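Local coordinates for hypothetical protein AGR_pAT_315 (Agrobacterium tumefaciens str. C58, PDB 1VQY) that is of unknown function but belongs to the NIPSNAP family, whose members adopt the dimeric alpha/beta barrel fold, at residues G25-Q28 / E29-L33. Residues are numbered along the deposited sequence; the frame is centred on the assembly and turned at random.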
ATOM      1  N   GLY B  25       6.574   8.302 -19.196  1.00 19.70           N
ATOM      2  CA  GLY B  25       7.115   9.027 -20.334  1.00 19.02           C
ATOM      3  C   GLY B  25       8.154  10.081 -19.995  1.00 19.54           C
ATOM      4  O   GLY B  25       8.725  10.683 -20.903  1.00 19.68           O
ATOM      5  N   LYS B  26       8.442  10.275 -18.704  1.00 20.81           N
ATOM      6  CA  LYS B  26       9.305  11.388 -18.246  1.00 19.39           C
ATOM      7  C   LYS B  26      10.684  10.982 -17.703  1.00 17.39           C
ATOM      8  O   LYS B  26      11.501  11.835 -17.389  1.00 17.71           O
ATOM      9  CB  LYS B  26       8.545  12.242 -17.217  1.00 18.98           C
ATOM     10  CG  LYS B  26       7.211  12.787 -17.757  1.00 20.42           C
ATOM     11  CD  LYS B  26       7.432  13.749 -18.945  1.00 25.99           C
ATOM     12  CE  LYS B  26       6.137  14.252 -19.525  1.00 27.09           C
ATOM     13  NZ  LYS B  26       5.356  15.004 -18.518  1.00 30.11           N
HETATM   14  N   MSE B  27      10.968   9.691 -17.643  1.00 16.93           N
HETATM   15  CA  MSE B  27      12.236   9.239 -17.066  1.00 16.82           C
HETATM   16  C   MSE B  27      13.479   9.864 -17.680  1.00 15.96           C
HETATM   17  O   MSE B  27      14.371  10.295 -16.951  1.00 14.58           O
HETATM   18  CB  MSE B  27      12.381   7.697 -17.073  1.00 16.98           C
HETATM   19  CG  MSE B  27      13.592   7.153 -16.226  1.00 15.40           C
HETATM   20 SE   MSE B  27      13.643   7.901 -14.421  1.00 25.91          SE
HETATM   21  CE  MSE B  27      12.239   6.852 -13.772  1.00 23.54           C
ATOM     22  N   GLN B  28      13.558   9.894 -19.004  1.00 18.45           N
ATOM     23  CA  GLN B  28      14.747  10.435 -19.663  1.00 19.92           C
ATOM     24  C   GLN B  28      14.860  11.945 -19.504  1.00 19.67           C
ATOM     25  O   GLN B  28      15.964  12.482 -19.468  1.00 19.34           O
ATOM     26  CB  GLN B  28      14.791  10.050 -21.145  1.00 20.46           C
ATOM     27  CG  GLN B  28      14.932   8.536 -21.391  1.00 26.54           C
ATOM     28  CD  GLN B  28      16.111   7.908 -20.650  1.00 32.86           C
ATOM     29  OE1 GLN B  28      17.250   8.374 -20.758  1.00 30.20           O
ATOM     30  NE2 GLN B  28      15.833   6.855 -19.874  1.00 31.16           N
ATOM     31  N   GLU B  29      13.725  12.622 -19.415  1.00 20.43           N
ATOM     32  CA  GLU B  29      13.709  14.069 -19.165  1.00 22.21           C
ATOM     33  C   GLU B  29      14.150  14.370 -17.722  1.00 20.27           C
ATOM     34  O   GLU B  29      14.993  15.238 -17.489  1.00 18.72           O
ATOM     35  CB  GLU B  29      12.314  14.620 -19.438  1.00 21.59           C
ATOM     36  CG  GLU B  29      12.228  16.128 -19.552  1.00 27.73           C
ATOM     37  CD  GLU B  29      10.795  16.618 -19.802  1.00 27.85           C
ATOM     38  OE1 GLU B  29       9.964  15.833 -20.322  1.00 35.10           O
ATOM     39  OE2 GLU B  29      10.502  17.792 -19.466  1.00 36.22           O
ATOM     40  N   TYR B  30      13.584  13.634 -16.764  1.00 19.11           N
ATOM     41  CA  TYR B  30      14.011  13.702 -15.361  1.00 19.04           C
ATOM     42  C   TYR B  30      15.520  13.517 -15.243  1.00 18.77           C
ATOM     43  O   TYR B  30      16.209  14.349 -14.670  1.00 18.19           O
ATOM     44  CB  TYR B  30      13.316  12.628 -14.507  1.00 18.09           C
ATOM     45  CG  TYR B  30      13.777  12.659 -13.080  1.00 18.52           C
ATOM     46  CD1 TYR B  30      14.922  11.946 -12.681  1.00 19.89           C
ATOM     47  CD2 TYR B  30      13.104  13.417 -12.118  1.00 19.46           C
ATOM     48  CE1 TYR B  30      15.368  11.975 -11.366  1.00 16.98           C
ATOM     49  CE2 TYR B  30      13.552  13.458 -10.791  1.00 17.79           C
ATOM     50  CZ  TYR B  30      14.694  12.744 -10.433  1.00 16.65           C
ATOM     51  OH  TYR B  30      15.177  12.765  -9.138  1.00 19.56           O
ATOM     52  N   LEU B  31      16.010  12.407 -15.791  1.00 18.11           N
ATOM     53  CA  LEU B  31      17.420  12.074 -15.770  1.00 17.45           C
ATOM     54  C   LEU B  31      18.323  13.117 -16.407  1.00 17.27           C
ATOM     55  O   LEU B  31      19.419  13.391 -15.902  1.00 16.35           O
ATOM     56  CB  LEU B  31      17.634  10.734 -16.468  1.00 17.14           C
ATOM     57  CG  LEU B  31      17.198   9.515 -15.665  1.00 17.78           C
ATOM     58  CD1 LEU B  31      17.481   8.261 -16.497  1.00 17.58           C
ATOM     59  CD2 LEU B  31      17.879   9.458 -14.256  1.00 14.51           C
ATOM     60  N   LYS B  32      17.861  13.684 -17.519  1.00 18.43           N
ATOM     61  CA  LYS B  32      18.636  14.642 -18.285  1.00 18.79           C
ATOM     62  C   LYS B  32      18.812  15.929 -17.500  1.00 18.37           C
ATOM     63  O   LYS B  32      19.901  16.504 -17.473  1.00 19.92           O
ATOM     64  CB  LYS B  32      17.967  14.943 -19.632  1.00 18.72           C
ATOM     65  CG  LYS B  32      18.712  15.994 -20.442  1.00 19.73           C
ATOM     66  CD  LYS B  32      18.029  16.360 -21.749  1.00 21.54           C
ATOM     67  CE  LYS B  32      19.072  16.946 -22.714  1.00 23.46           C
ATOM     68  NZ  LYS B  32      18.481  17.425 -23.983  1.00 35.07           N
ATOM     69  N   LEU B  33      17.735  16.395 -16.892  1.00 17.54           N
ATOM     70  CA  LEU B  33      17.816  17.553 -16.010  1.00 18.85           C
ATOM     71  C   LEU B  33      18.815  17.359 -14.872  1.00 17.60           C
ATOM     72  O   LEU B  33      19.612  18.251 -14.584  1.00 17.33           O
ATOM     73  CB  LEU B  33      16.440  17.877 -15.423  1.00 19.81           C
ATOM     74  CG  LEU B  33      15.546  18.624 -16.402  1.00 19.85           C
ATOM     75  CD1 LEU B  33      14.116  18.564 -15.915  1.00 22.76           C
ATOM     76  CD2 LEU B  33      16.019  20.060 -16.573  1.00 21.96           C
TER
HETATM   77  O   HOH W   1      11.378  11.642 -20.800  1.00 14.15           O
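Tyr30 N bonds to Lys26 O at 2.8 Å, and Leu31 N to Met27 O and Lys32 N to Gln28 O repeat the i to i+4 pattern at the start of helix 27-46. The first bond is nearly straight at its hydrogen, 177°. The third is bent to 141°, with its donor above the carbonyl plane. A water extends the helix start by one step: it donates to Gly25 O and accepts from Glu29 N at 2.9 Å, bridging the two where a direct i to i+4 bond would otherwise run.

Met27 and Leu31 lie one turn apart on the same side of the helix. Met27, built as selenomethionine, is bent at chi2 and chi3, and its SE comes to 4.1 Å from Leu31 CG. Met27 CG lies equally far from Leu31 CD1. Both residues also have partners beyond the helix: Met27 rests on Ile22 and Val63, and Leu31 on Thr110 of a second subunit. Helix and antiparallel sheet pack here as in the ferredoxin-like units of the dimeric alpha/beta barrel clan. Tyr30 carries its ring toward this sheet, with CG anti to the backbone N (chi1 178°). It meets Tyr20 and Val63; the residue is buried, and its hydroxyl is hydrogen-bonded to that of Tyr52.

On the more exposed side, Lys26 and Glu29 run alongside each other, pointing the same way. Lys26 CD touches Glu29 OE1 at 3.6 Å. Lys26 NZ stays 5.0 Å from Glu29 OE1, too far for a salt bridge, though the opposite charges may still attract weakly. Gln28 folds back at chi2, which brings its amide NE2 to 4.0 Å from Leu31 CD1.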